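Local coordinates for single-stranded DNA-binding protein WHY3, chloroplastic (Arabidopsis thaliana, PDB 4KOQ) that binds single-stranded DNA in chloroplasts and nucleus, protecting the plastid genome from illegitimate recombination and repressing transcription of the kinesin KP1 gene, at residues I15-A20 with V135-T140; L48-P53 with K65-L70; R84-F89 with V106-P111. One frame throughout, in Å; residues are numbered along the deposited sequence.

Interaction 1: I15-A20 with V135-T140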
ATOM      1  N   ILE A  15     -18.967   7.535   9.340  1.00 19.70           N
ATOM      2  CA  ILE A  15     -18.847   8.971   9.249  1.00 22.60           C
ATOM      3  C   ILE A  15     -20.173   9.528   9.682  1.00 23.17           C
ATOM      4  O   ILE A  15     -21.203   9.186   9.099  1.00 20.82           O
ATOM      5  CB  ILE A  15     -18.524   9.371   7.832  1.00 21.85           C
ATOM      6  CG1 ILE A  15     -17.182   8.759   7.442  1.00 28.44           C
ATOM      7  CG2 ILE A  15     -18.450  10.894   7.672  1.00 23.22           C
ATOM      8  CD1 ILE A  15     -16.953   8.682   5.968  1.00 37.88           C
ATOM      9  N   TYR A  16     -20.147  10.358  10.718  1.00 19.60           N
ATOM     10  CA  TYR A  16     -21.360  10.902  11.303  1.00 23.25           C
ATOM     11  C   TYR A  16     -21.441  12.394  11.061  1.00 23.50           C
ATOM     12  O   TYR A  16     -20.536  13.136  11.424  1.00 24.92           O
ATOM     13  CB  TYR A  16     -21.336  10.651  12.799  1.00 24.93           C
ATOM     14  CG  TYR A  16     -21.295   9.211  13.176  1.00 24.79           C
ATOM     15  CD1 TYR A  16     -22.415   8.424  13.076  1.00 23.98           C
ATOM     16  CD2 TYR A  16     -20.116   8.626  13.627  1.00 30.82           C
ATOM     17  CE1 TYR A  16     -22.382   7.104  13.407  1.00 31.60           C
ATOM     18  CE2 TYR A  16     -20.080   7.300  13.970  1.00 34.86           C
ATOM     19  CZ  TYR A  16     -21.215   6.552  13.865  1.00 32.29           C
ATOM     20  OH  TYR A  16     -21.197   5.229  14.198  1.00 38.30           O
ATOM     21  N   LYS A  17     -22.501  12.843  10.400  1.00 23.36           N
ATOM     22  CA  LYS A  17     -22.629  14.240  10.126  1.00 20.81           C
ATOM     23  C   LYS A  17     -23.955  14.773  10.658  1.00 24.51           C
ATOM     24  O   LYS A  17     -24.754  14.036  11.248  1.00 25.68           O
ATOM     25  CB  LYS A  17     -22.480  14.515   8.615  1.00 24.76           C
ATOM     26  CG  LYS A  17     -21.058  14.271   8.078  1.00 22.10           C
ATOM     27  CD  LYS A  17     -20.021  15.240   8.685  1.00 28.11           C
ATOM     28  CE  LYS A  17     -18.608  14.753   8.441  1.00 28.73           C
ATOM     29  NZ  LYS A  17     -18.157  15.147   7.098  1.00 36.39           N
ATOM     30  N   GLY A  18     -24.195  16.054  10.406  1.00 31.27           N
ATOM     31  CA  GLY A  18     -25.342  16.733  10.968  1.00 36.17           C
ATOM     32  C   GLY A  18     -26.689  16.161  10.593  1.00 34.21           C
ATOM     33  O   GLY A  18     -27.586  16.080  11.434  1.00 34.27           O
ATOM     34  N   LYS A  19     -26.832  15.757   9.334  1.00 28.66           N
ATOM     35  CA  LYS A  19     -28.106  15.341   8.776  1.00 29.72           C
ATOM     36  C   LYS A  19     -28.131  13.876   8.376  1.00 29.67           C
ATOM     37  O   LYS A  19     -29.164  13.365   7.998  1.00 24.89           O
ATOM     38  CB  LYS A  19     -28.408  16.181   7.534  1.00 34.72           C
ATOM     39  CG  LYS A  19     -28.612  17.665   7.830  1.00 43.16           C
ATOM     40  CD  LYS A  19     -28.610  18.478   6.544  1.00 54.69           C
ATOM     41  CE  LYS A  19     -28.703  19.969   6.807  1.00 67.09           C
ATOM     42  NZ  LYS A  19     -28.438  20.750   5.560  1.00 78.63           N
ATOM     43  N   ALA A  20     -26.982  13.205   8.425  1.00 25.30           N
ATOM     44  CA  ALA A  20     -26.888  11.828   7.917  1.00 24.46           C
ATOM     45  C   ALA A  20     -25.632  11.171   8.469  1.00 19.67           C
ATOM     46  O   ALA A  20     -24.731  11.865   8.904  1.00 20.60           O
ATOM     47  CB  ALA A  20     -26.836  11.840   6.435  1.00 24.03           C
ATOM     48  N   VAL A 135     -30.493  10.210   0.378  1.00 25.29           N
ATOM     49  CA  VAL A 135     -29.709  10.580   1.558  1.00 21.40           C
ATOM     50  C   VAL A 135     -28.413  11.172   1.049  1.00 23.74           C
ATOM     51  O   VAL A 135     -27.781  10.564   0.192  1.00 21.03           O
ATOM     52  CB  VAL A 135     -29.367   9.363   2.454  1.00 25.05           C
ATOM     53  CG1 VAL A 135     -28.523   9.816   3.665  1.00 23.42           C
ATOM     54  CG2 VAL A 135     -30.623   8.678   2.942  1.00 35.93           C
ATOM     55  N   TYR A 136     -28.046  12.349   1.542  1.00 21.44           N
ATOM     56  CA  TYR A 136     -26.814  13.031   1.149  1.00 21.79           C
ATOM     57  C   TYR A 136     -25.925  13.126   2.348  1.00 20.58           C
ATOM     58  O   TYR A 136     -26.414  13.372   3.470  1.00 23.69           O
ATOM     59  CB  TYR A 136     -27.121  14.458   0.738  1.00 25.73           C
ATOM     60  CG  TYR A 136     -27.847  14.581  -0.572  1.00 25.05           C
ATOM     61  CD1 TYR A 136     -29.228  14.470  -0.637  1.00 27.84           C
ATOM     62  CD2 TYR A 136     -27.152  14.848  -1.738  1.00 27.70           C
ATOM     63  CE1 TYR A 136     -29.890  14.597  -1.861  1.00 29.19           C
ATOM     64  CE2 TYR A 136     -27.794  14.958  -2.950  1.00 28.82           C
ATOM     65  CZ  TYR A 136     -29.162  14.857  -3.003  1.00 31.19           C
ATOM     66  OH  TYR A 136     -29.793  14.972  -4.225  1.00 31.88           O
ATOM     67  N   ILE A 137     -24.625  12.995   2.143  1.00 18.36           N
ATOM     68  CA  ILE A 137     -23.696  13.210   3.246  1.00 17.79           C
ATOM     69  C   ILE A 137     -22.430  13.829   2.691  1.00 20.08           C
ATOM     70  O   ILE A 137     -21.896  13.375   1.694  1.00 16.93           O
ATOM     71  CB  ILE A 137     -23.450  11.941   4.031  1.00 23.04           C
ATOM     72  CG1 ILE A 137     -22.677  12.261   5.329  1.00 20.65           C
ATOM     73  CG2 ILE A 137     -22.716  10.927   3.168  1.00 19.34           C
ATOM     74  CD1 ILE A 137     -22.405  11.074   6.235  1.00 21.08           C
ATOM     75  N   PRO A 138     -21.994  14.932   3.279  1.00 19.54           N
ATOM     76  CA  PRO A 138     -20.714  15.525   2.893  1.00 22.53           C
ATOM     77  C   PRO A 138     -19.537  14.841   3.590  1.00 27.93           C
ATOM     78  O   PRO A 138     -19.622  14.468   4.770  1.00 23.73           O
ATOM     79  CB  PRO A 138     -20.835  16.965   3.397  1.00 23.67           C
ATOM     80  CG  PRO A 138     -21.732  16.857   4.562  1.00 26.69           C
ATOM     81  CD  PRO A 138     -22.680  15.720   4.309  1.00 20.67           C
ATOM     82  N   ILE A 139     -18.467  14.670   2.837  1.00 19.93           N
ATOM     83  CA  ILE A 139     -17.272  13.940   3.275  1.00 21.93           C
ATOM     84  C   ILE A 139     -16.127  14.931   3.075  1.00 22.48           C
ATOM     85  O   ILE A 139     -15.928  15.408   1.955  1.00 28.46           O
ATOM     86  CB  ILE A 139     -17.086  12.677   2.349  1.00 26.97           C
ATOM     87  CG1 ILE A 139     -18.344  11.771   2.364  1.00 25.82           C
ATOM     88  CG2 ILE A 139     -15.894  11.824   2.710  1.00 27.29           C
ATOM     89  CD1 ILE A 139     -18.677  11.237   3.748  1.00 23.37           C
ATOM     90  N   THR A 140     -15.382  15.246   4.122  1.00 22.90           N
ATOM     91  CA  THR A 140     -14.230  16.150   3.986  1.00 22.45           C
ATOM     92  C   THR A 140     -13.126  15.515   3.192  1.00 19.18           C
ATOM     93  O   THR A 140     -13.065  14.289   3.056  1.00 21.89           O
ATOM     94  CB  THR A 140     -13.637  16.598   5.344  1.00 24.61           C
ATOM     95  OG1 THR A 140     -13.066  15.475   6.033  1.00 22.31           O
ATOM     96  CG2 THR A 140     -14.707  17.290   6.241  1.00 25.16           C
TER

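Interaction 2: L48-P53 with K65-L70. With PO4 (phosphate ion), chain B.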
ATOM      1  N   LEU A  48     -20.210  -2.799   1.558  1.00 17.97           N
ATOM      2  CA  LEU A  48     -21.593  -2.454   1.824  1.00 19.99           C
ATOM      3  C   LEU A  48     -21.666  -1.084   2.490  1.00 20.41           C
ATOM      4  O   LEU A  48     -21.148  -0.875   3.592  1.00 24.03           O
ATOM      5  CB  LEU A  48     -22.223  -3.474   2.785  1.00 23.56           C
ATOM      6  CG  LEU A  48     -23.716  -3.248   3.073  1.00 31.57           C
ATOM      7  CD1 LEU A  48     -24.510  -3.255   1.782  1.00 30.65           C
ATOM      8  CD2 LEU A  48     -24.250  -4.293   4.040  1.00 44.05           C
ATOM      9  N   LEU A  49     -22.323  -0.166   1.809  1.00 18.57           N
ATOM     10  CA  LEU A  49     -22.545   1.178   2.307  1.00 18.82           C
ATOM     11  C   LEU A  49     -23.955   1.295   2.860  1.00 22.48           C
ATOM     12  O   LEU A  49     -24.896   0.931   2.176  1.00 23.57           O
ATOM     13  CB  LEU A  49     -22.460   2.179   1.164  1.00 17.33           C
ATOM     14  CG  LEU A  49     -21.280   2.158   0.195  1.00 31.92           C
ATOM     15  CD1 LEU A  49     -21.178   3.496  -0.536  1.00 30.31           C
ATOM     16  CD2 LEU A  49     -20.013   1.854   0.852  1.00 27.45           C
ATOM     17  N   GLN A  50     -24.082   1.811   4.080  1.00 20.48           N
ATOM     18  CA  GLN A  50     -25.389   2.026   4.712  1.00 21.06           C
ATOM     19  C   GLN A  50     -25.540   3.483   5.061  1.00 20.59           C
ATOM     20  O   GLN A  50     -24.716   4.027   5.781  1.00 20.56           O
ATOM     21  CB  GLN A  50     -25.496   1.168   5.970  1.00 25.49           C
ATOM     22  CG  GLN A  50     -25.173  -0.315   5.688  1.00 28.85           C
ATOM     23  CD  GLN A  50     -25.542  -1.246   6.857  1.00 42.44           C
ATOM     24  OE1 GLN A  50     -26.648  -1.183   7.407  1.00 46.20           O
ATOM     25  NE2 GLN A  50     -24.619  -2.102   7.227  1.00 43.44           N
ATOM     26  N   PHE A  51     -26.586   4.124   4.538  1.00 19.57           N
ATOM     27  CA  PHE A  51     -26.806   5.554   4.749  1.00 18.22           C
ATOM     28  C   PHE A  51     -28.048   5.685   5.620  1.00 23.91           C
ATOM     29  O   PHE A  51     -29.050   4.991   5.367  1.00 22.74           O
ATOM     30  CB  PHE A  51     -27.114   6.289   3.433  1.00 23.95           C
ATOM     31  CG  PHE A  51     -25.960   6.358   2.423  1.00 17.57           C
ATOM     32  CD1 PHE A  51     -25.600   5.255   1.660  1.00 18.78           C
ATOM     33  CD2 PHE A  51     -25.311   7.567   2.196  1.00 24.75           C
ATOM     34  CE1 PHE A  51     -24.583   5.345   0.736  1.00 23.05           C
ATOM     35  CE2 PHE A  51     -24.307   7.663   1.263  1.00 22.41           C
ATOM     36  CZ  PHE A  51     -23.947   6.551   0.532  1.00 16.13           C
ATOM     37  N   ALA A  52     -27.990   6.565   6.605  1.00 25.02           N
ATOM     38  CA  ALA A  52     -29.176   6.835   7.443  1.00 27.03           C
ATOM     39  C   ALA A  52     -29.354   8.311   7.707  1.00 22.81           C
ATOM     40  O   ALA A  52     -28.388   9.035   7.995  1.00 25.03           O
ATOM     41  CB  ALA A  52     -29.043   6.092   8.755  1.00 30.96           C
ATOM     42  N   PRO A  53     -30.618   8.794   7.647  1.00 26.10           N
ATOM     43  CA  PRO A  53     -30.905  10.205   7.873  1.00 28.22           C
ATOM     44  C   PRO A  53     -30.886  10.504   9.376  1.00 25.79           C
ATOM     45  O   PRO A  53     -31.150   9.584  10.153  1.00 29.37           O
ATOM     46  CB  PRO A  53     -32.325  10.374   7.288  1.00 31.10           C
ATOM     47  CG  PRO A  53     -32.967   9.027   7.455  1.00 28.39           C
ATOM     48  CD  PRO A  53     -31.823   8.016   7.307  1.00 27.48           C
ATOM     49  N   LYS A  65     -32.713   3.171   6.877  1.00 31.94           N
ATOM     50  CA  LYS A  65     -31.438   3.164   6.149  1.00 32.09           C
ATOM     51  C   LYS A  65     -31.626   2.730   4.708  1.00 33.09           C
ATOM     52  O   LYS A  65     -32.577   2.010   4.363  1.00 30.67           O
ATOM     53  CB  LYS A  65     -30.464   2.225   6.831  1.00 25.81           C
ATOM     54  CG  LYS A  65     -30.729   0.776   6.609  1.00 37.40           C
ATOM     55  CD  LYS A  65     -29.804  -0.065   7.461  1.00 40.67           C
ATOM     56  CE  LYS A  65     -30.050  -1.548   7.220  1.00 44.73           C
ATOM     57  NZ  LYS A  65     -29.108  -2.404   7.993  1.00 39.33           N
ATOM     58  N   GLN A  66     -30.713   3.167   3.852  1.00 22.73           N
ATOM     59  CA  GLN A  66     -30.667   2.687   2.498  1.00 19.64           C
ATOM     60  C   GLN A  66     -29.273   2.148   2.277  1.00 20.39           C
ATOM     61  O   GLN A  66     -28.327   2.724   2.754  1.00 22.05           O
ATOM     62  CB  GLN A  66     -30.981   3.793   1.514  1.00 29.20           C
ATOM     63  CG  GLN A  66     -32.373   4.423   1.695  1.00 30.73           C
ATOM     64  CD  GLN A  66     -33.503   3.513   1.334  1.00 29.21           C
ATOM     65  OE1 GLN A  66     -33.343   2.531   0.608  1.00 28.75           O
ATOM     66  NE2 GLN A  66     -34.702   3.829   1.862  1.00 36.21           N
ATOM     67  N   VAL A  67     -29.176   1.049   1.553  1.00 22.19           N
ATOM     68  CA  VAL A  67     -27.881   0.410   1.335  1.00 22.05           C
ATOM     69  C   VAL A  67     -27.501   0.291  -0.128  1.00 23.35           C
ATOM     70  O   VAL A  67     -28.347   0.267  -1.034  1.00 23.34           O
ATOM     71  CB  VAL A  67     -27.865  -0.996   1.967  1.00 25.59           C
ATOM     72  CG1 VAL A  67     -28.376  -0.900   3.395  1.00 27.65           C
ATOM     73  CG2 VAL A  67     -28.680  -1.939   1.166  1.00 35.43           C
ATOM     74  N   PHE A  68     -26.195   0.218  -0.365  1.00 18.63           N
ATOM     75  CA  PHE A  68     -25.683   0.143  -1.709  1.00 20.69           C
ATOM     76  C   PHE A  68     -24.432  -0.728  -1.644  1.00 20.20           C
ATOM     77  O   PHE A  68     -23.633  -0.573  -0.728  1.00 23.15           O
ATOM     78  CB  PHE A  68     -25.366   1.551  -2.228  1.00 22.40           C
ATOM     79  CG  PHE A  68     -25.111   1.605  -3.729  1.00 23.93           C
ATOM     80  CD1 PHE A  68     -26.161   1.820  -4.601  1.00 22.46           C
ATOM     81  CD2 PHE A  68     -23.821   1.502  -4.251  1.00 21.40           C
ATOM     82  CE1 PHE A  68     -25.952   1.898  -5.971  1.00 21.05           C
ATOM     83  CE2 PHE A  68     -23.604   1.566  -5.636  1.00 22.58           C
ATOM     84  CZ  PHE A  68     -24.689   1.756  -6.491  1.00 22.47           C
ATOM     85  N   SER A  69     -24.310  -1.691  -2.551  1.00 19.41           N
ATOM     86  CA  SER A  69     -23.151  -2.578  -2.605  1.00 22.75           C
ATOM     87  C   SER A  69     -22.119  -2.128  -3.623  1.00 26.22           C
ATOM     88  O   SER A  69     -22.334  -2.299  -4.824  1.00 30.08           O
ATOM     89  CB  SER A  69     -23.615  -3.980  -2.996  1.00 28.75           C
ATOM     90  OG  SER A  69     -24.485  -4.494  -2.001  1.00 31.78           O
ATOM     91  N   LEU A  70     -20.983  -1.615  -3.154  1.00 19.59           N
ATOM     92  CA  LEU A  70     -19.954  -1.103  -4.046  1.00 21.31           C
ATOM     93  C   LEU A  70     -19.057  -2.221  -4.505  1.00 21.74           C
ATOM     94  O   LEU A  70     -18.415  -2.860  -3.666  1.00 20.95           O
ATOM     95  CB  LEU A  70     -19.048  -0.122  -3.290  1.00 25.99           C
ATOM     96  CG  LEU A  70     -19.197   1.384  -3.287  1.00 37.82           C
ATOM     97  CD1 LEU A  70     -17.868   1.954  -2.741  1.00 24.32           C
ATOM     98  CD2 LEU A  70     -19.513   1.958  -4.639  1.00 28.13           C
TER
HETATM   99  P   PO4 B 301     -27.346  -2.892  -4.038  0.60 45.32           P
HETATM  100  O1  PO4 B 301     -27.748  -2.272  -2.733  0.60 45.46           O
HETATM  101  O2  PO4 B 301     -28.539  -3.017  -4.953  0.60 45.11           O
HETATM  102  O3  PO4 B 301     -26.319  -2.089  -4.759  0.60 21.01           O
HETATM  103  O4  PO4 B 301     -26.735  -4.250  -3.752  0.60 51.17           O

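Interaction 3: R84-F89 with V106-P111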
ATOM      1  N   ARG A  84     -12.145  17.347  -9.938  1.00 31.81           N
ATOM      2  CA  ARG A  84     -13.411  17.956 -10.352  1.00 35.34           C
ATOM      3  C   ARG A  84     -14.336  16.951 -11.014  1.00 32.51           C
ATOM      4  O   ARG A  84     -15.367  17.301 -11.582  1.00 36.64           O
ATOM      5  CB  ARG A  84     -13.120  19.157 -11.245  1.00 47.34           C
ATOM      6  CG  ARG A  84     -11.967  19.995 -10.667  1.00 48.73           C
ATOM      7  CD  ARG A  84     -12.010  21.447 -11.095  1.00 65.58           C
ATOM      8  NE  ARG A  84     -12.076  21.611 -12.545  1.00 64.49           N
ATOM      9  CZ  ARG A  84     -13.076  22.198 -13.203  1.00 76.59           C
ATOM     10  NH1 ARG A  84     -13.020  22.295 -14.525  1.00 79.19           N
ATOM     11  NH2 ARG A  84     -14.130  22.694 -12.564  1.00 72.08           N
ATOM     12  N   GLU A  85     -13.975  15.679 -10.873  1.00 29.98           N
ATOM     13  CA  GLU A  85     -14.700  14.608 -11.497  1.00 26.37           C
ATOM     14  C   GLU A  85     -15.773  14.041 -10.558  1.00 26.36           C
ATOM     15  O   GLU A  85     -15.559  13.961  -9.346  1.00 27.33           O
ATOM     16  CB  GLU A  85     -13.713  13.497 -11.890  1.00 29.01           C
ATOM     17  CG  GLU A  85     -14.324  12.417 -12.762  1.00 36.62           C
ATOM     18  CD  GLU A  85     -13.303  11.361 -13.218  1.00 42.86           C
ATOM     19  OE1 GLU A  85     -12.138  11.369 -12.758  1.00 39.53           O
ATOM     20  OE2 GLU A  85     -13.689  10.517 -14.042  1.00 48.62           O
ATOM     21  N   SER A  86     -16.895  13.638 -11.136  1.00 28.42           N
ATOM     22  CA  SER A  86     -17.942  12.940 -10.411  1.00 24.02           C
ATOM     23  C   SER A  86     -18.087  11.553 -10.960  1.00 25.55           C
ATOM     24  O   SER A  86     -17.637  11.274 -12.076  1.00 26.91           O
ATOM     25  CB  SER A  86     -19.265  13.719 -10.495  1.00 31.44           C
ATOM     26  OG  SER A  86     -19.940  13.482 -11.735  1.00 34.73           O
ATOM     27  N   CYS A  87     -18.644  10.652 -10.165  1.00 21.35           N
ATOM     28  CA  CYS A  87     -19.033   9.363 -10.676  1.00 22.50           C
ATOM     29  C   CYS A  87     -20.440   9.016 -10.180  1.00 22.15           C
ATOM     30  O   CYS A  87     -20.902   9.527  -9.160  1.00 24.39           O
ATOM     31  CB  CYS A  87     -18.011   8.277 -10.285  1.00 26.90           C
ATOM     32  SG  CYS A  87     -17.821   8.042  -8.557  1.00 29.45           S
ATOM     33  N   GLU A  88     -21.117   8.178 -10.945  1.00 21.63           N
ATOM     34  CA  GLU A  88     -22.515   7.825 -10.669  1.00 22.48           C
ATOM     35  C   GLU A  88     -22.699   6.372 -11.041  1.00 28.96           C
ATOM     36  O   GLU A  88     -22.364   5.945 -12.158  1.00 28.54           O
ATOM     37  CB  GLU A  88     -23.454   8.713 -11.509  1.00 25.29           C
ATOM     38  CG  GLU A  88     -24.890   8.656 -11.132  1.00 30.01           C
ATOM     39  CD  GLU A  88     -25.719   9.794 -11.784  1.00 38.14           C
ATOM     40  OE1 GLU A  88     -25.293  10.333 -12.815  1.00 38.75           O
ATOM     41  OE2 GLU A  88     -26.789  10.140 -11.253  1.00 34.55           O
ATOM     42  N   PHE A  89     -23.225   5.610 -10.104  1.00 19.12           N
ATOM     43  CA  PHE A  89     -23.447   4.183 -10.289  1.00 24.63           C
ATOM     44  C   PHE A  89     -24.925   3.846 -10.193  1.00 25.76           C
ATOM     45  O   PHE A  89     -25.597   4.284  -9.271  1.00 22.65           O
ATOM     46  CB  PHE A  89     -22.723   3.407  -9.196  1.00 24.38           C
ATOM     47  CG  PHE A  89     -21.310   3.811  -8.995  1.00 22.35           C
ATOM     48  CD1 PHE A  89     -20.435   3.916 -10.066  1.00 27.21           C
ATOM     49  CD2 PHE A  89     -20.835   4.067  -7.736  1.00 26.00           C
ATOM     50  CE1 PHE A  89     -19.075   4.293  -9.848  1.00 23.51           C
ATOM     51  CE2 PHE A  89     -19.502   4.420  -7.519  1.00 27.56           C
ATOM     52  CZ  PHE A  89     -18.628   4.526  -8.576  1.00 24.40           C
ATOM     53  N   VAL A 106     -29.191   4.652  -7.124  1.00 21.56           N
ATOM     54  CA  VAL A 106     -28.175   5.429  -7.743  1.00 20.15           C
ATOM     55  C   VAL A 106     -27.294   6.040  -6.680  1.00 22.53           C
ATOM     56  O   VAL A 106     -27.778   6.785  -5.813  1.00 21.74           O
ATOM     57  CB  VAL A 106     -28.776   6.589  -8.551  1.00 25.81           C
ATOM     58  CG1 VAL A 106     -27.661   7.308  -9.300  1.00 25.04           C
ATOM     59  CG2 VAL A 106     -29.819   6.060  -9.530  1.00 34.48           C
ATOM     60  N   LEU A 107     -25.999   5.753  -6.769  1.00 20.99           N
ATOM     61  CA  LEU A 107     -25.030   6.382  -5.867  1.00 20.79           C
ATOM     62  C   LEU A 107     -24.263   7.381  -6.697  1.00 24.28           C
ATOM     63  O   LEU A 107     -23.740   7.036  -7.737  1.00 21.21           O
ATOM     64  CB  LEU A 107     -24.044   5.369  -5.304  1.00 20.24           C
ATOM     65  CG  LEU A 107     -22.966   5.996  -4.419  1.00 22.77           C
ATOM     66  CD1 LEU A 107     -23.565   6.545  -3.141  1.00 28.57           C
ATOM     67  CD2 LEU A 107     -21.870   5.023  -4.089  1.00 26.99           C
ATOM     68  N   LYS A 108     -24.241   8.632  -6.268  1.00 21.57           N
ATOM     69  CA  LYS A 108     -23.445   9.643  -6.939  1.00 21.85           C
ATOM     70  C   LYS A 108     -22.427  10.241  -5.981  1.00 22.51           C
ATOM     71  O   LYS A 108     -22.730  10.498  -4.812  1.00 19.62           O
ATOM     72  CB  LYS A 108     -24.318  10.774  -7.508  1.00 24.82           C
ATOM     73  CG  LYS A 108     -23.560  11.687  -8.411  1.00 26.65           C
ATOM     74  CD  LYS A 108     -24.418  12.686  -9.164  1.00 31.09           C
ATOM     75  CE  LYS A 108     -23.593  13.351 -10.247  1.00 39.12           C
ATOM     76  NZ  LYS A 108     -24.166  14.667 -10.614  1.00 35.63           N
ATOM     77  N   VAL A 109     -21.212  10.439  -6.484  1.00 18.09           N
ATOM     78  CA  VAL A 109     -20.148  11.065  -5.745  1.00 17.45           C
ATOM     79  C   VAL A 109     -19.596  12.269  -6.492  1.00 21.38           C
ATOM     80  O   VAL A 109     -19.111  12.143  -7.628  1.00 23.36           O
ATOM     81  CB  VAL A 109     -18.982  10.076  -5.409  1.00 20.84           C
ATOM     82  CG1 VAL A 109     -17.926  10.811  -4.643  1.00 23.19           C
ATOM     83  CG2 VAL A 109     -19.485   8.919  -4.582  1.00 23.59           C
ATOM     84  N   GLU A 110     -19.662  13.425  -5.841  1.00 21.46           N
ATOM     85  CA  GLU A 110     -19.377  14.700  -6.467  1.00 22.55           C
ATOM     86  C   GLU A 110     -18.370  15.487  -5.669  1.00 25.17           C
ATOM     87  O   GLU A 110     -18.297  15.366  -4.456  1.00 24.97           O
ATOM     88  CB  GLU A 110     -20.650  15.546  -6.520  1.00 31.65           C
ATOM     89  CG  GLU A 110     -21.670  15.130  -7.517  1.00 32.98           C
ATOM     90  CD  GLU A 110     -22.963  15.923  -7.347  1.00 45.72           C
ATOM     91  OE1 GLU A 110     -23.368  16.148  -6.185  1.00 39.36           O
ATOM     92  OE2 GLU A 110     -23.569  16.317  -8.364  1.00 43.06           O
ATOM     93  N   PRO A 111     -17.601  16.340  -6.349  1.00 23.52           N
ATOM     94  CA  PRO A 111     -16.664  17.214  -5.661  1.00 22.78           C
ATOM     95  C   PRO A 111     -17.447  18.302  -4.955  1.00 29.89           C
ATOM     96  O   PRO A 111     -18.506  18.674  -5.456  1.00 29.09           O
ATOM     97  CB  PRO A 111     -15.818  17.796  -6.813  1.00 31.92           C
ATOM     98  CG  PRO A 111     -16.680  17.689  -8.012  1.00 31.49           C
ATOM     99  CD  PRO A 111     -17.560  16.505  -7.819  1.00 30.18           C
TER

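Interaction 1: I15-A20 with V135-T140
Bends at chi2 (-65°) and chi4 fold the Lys17 side chain across Ile137 and up to the Pro138 carbonyl, while Ile137 places CG1 on the far side from its own backbone N (chi1 -170°), which carries CD1 in beneath the turn. The two side chains cross at about a right angle, with CG of Lys17 3.8 Å from CG1 of Ile137. Beyond that crossing the lysine follows the Pro138 carbonyl, and NZ donates to Pro138 O at 2.8 Å, coming from above the carbonyl plane, about 40° out of it, and not along a lone pair. A second acceptor holds the same ammonium: Glu143 of helix 141-158 forms a salt bridge with it. The OE1 atom of Glu143 also takes the backbone N-H of Thr140, the N-cap residue of that helix, so one carboxylate oxygen holds both the lysine and the residue where strand 131-140 passes into the helix.

In the Whirly fold two antiparallel sheets pack face to face with their strands crossing, and here the turn between strands 9-16 and 20-33 of one sheet lies against strand 131-140 of the other. Lys17 N bonds to Ala20 O at 2.9 Å and closes the turn. Ile137 CD1 lies against two of its carbonyl oxygens, 3.6 Å from both Ile15 O and Ala20 O. To one side, the CD1 methyls of Ile15 and Ile139 meet at 3.8 Å, their side chains again nearly perpendicular. To the other, the small CB of Ala20 sits 3.4 Å from Tyr136 O and also touches CG1 of Val135, a close fit of a buried methyl against the backbone. Lys17 and Ala20 belong to a segment that, as in related proteins, is probably required for binding single-stranded DNA; Lys17 O is meanwhile held by the hydroxyl of Tyr60.

Interaction 2: L48-P53 with K65-L70
Leu49 and Phe51 pair with Phe68 and Gln66 in an antiparallel beta hairpin, strands 39-56 and 59-70, at the edge of the first sheet of the Whirly fold. Four backbone bonds of equal length join these strands, two for each pair. Leu49 O and Gln66 O have a second, weaker contact each, with the CA-H groups of Val67 and Gln50, and the Phe51 ring turns an edge to Gln66 O.

The apolar contacts divide between the two faces. On the Leu49 side, CD1 of Leu49 lies 4.0 Å from CG of Leu70; Leu107 of the second sheet packs against both Leu49 and Phe51. On the other face Leu48 CD1 reaches Val67 CB at 4.0 Å, and Val67 CG1 lies alongside Gln50 CG.

Among the polar side chains, Lys65 starts with CG between its backbone N and carbonyl carbon (chi1 75°) and then runs fully extended beside Gln50, so that NZ reaches Gln50 OE1 at 2.8 Å, tilted 28° from the amide plane.

A phosphate ion, probably from the crystallisation liquor, binds at the outer edge, where His91 and Lys105 also hold it. Its O3 lies over one face of the Phe68 ring and accepts a nearly straight bond from Ser69 N at 3.0 Å, while Ser69 OG donates to O4 at 2.9 Å.

Interaction 3: R84-F89 with V106-P111
Lys108 stretches along Cys87 and Glu88 of the neighbouring strand and Ser86 just before it, extended from a first torsion that sets CG opposite the backbone N (chi1 -169°). Its CB is 4.0 Å from Cys87 O and CG is nearer, at 3.5 Å. CD passes obliquely beside the Glu88 carboxylate, 4.1 Å from OE2, and CE lies 3.9 Å from Ser86 OG. At the tip, NZ makes a salt bridge of 2.9 Å with Glu110 OE2, two residues on along its own strand, approaching from above the carboxylate plane. A leucine in its place would probably leave the Glu110 carboxylate without its positive mate and free to turn. Val106 CG1 flanks the other side of Glu88, 3.5 Å from OE2. On the opposite face, toward the protein interior, Cys87 SG meets Val109 CB, and the edge of the Phe89 ring meets Leu107, Phe89 CD2 lying 3.9 Å from Leu107 CD2. Four backbone bonds join Cys87 to Val109 and Phe89 to Leu107, the regular pairing of an antiparallel beta hairpin, here formed by strands 87-91 and 103-111 at one edge of the second Whirly sheet.

Overall arrangement
From the N terminus, the turn at residues 15-20 opens interaction 1, whose loop closes only 115 residues later, when strand 131-140 arrives against it. Everything else nests inside that span. Interaction 2 closes first, a hairpin of two long strands that completes the first sheet; helix 72-79 follows, and interaction 3 then closes the hairpin that begins the second sheet. These two lie in series and do not cross. In space interaction 2 is the middle piece: Phe51 packs on Val135 and Ile137 of interaction 1, while Phe68 and Leu70 pack on Leu107 and Phe89 of interaction 3. Interactions 1 and 3 do not touch, and they involve the two outermost strands of the second sheet, 131-140 and 87-91.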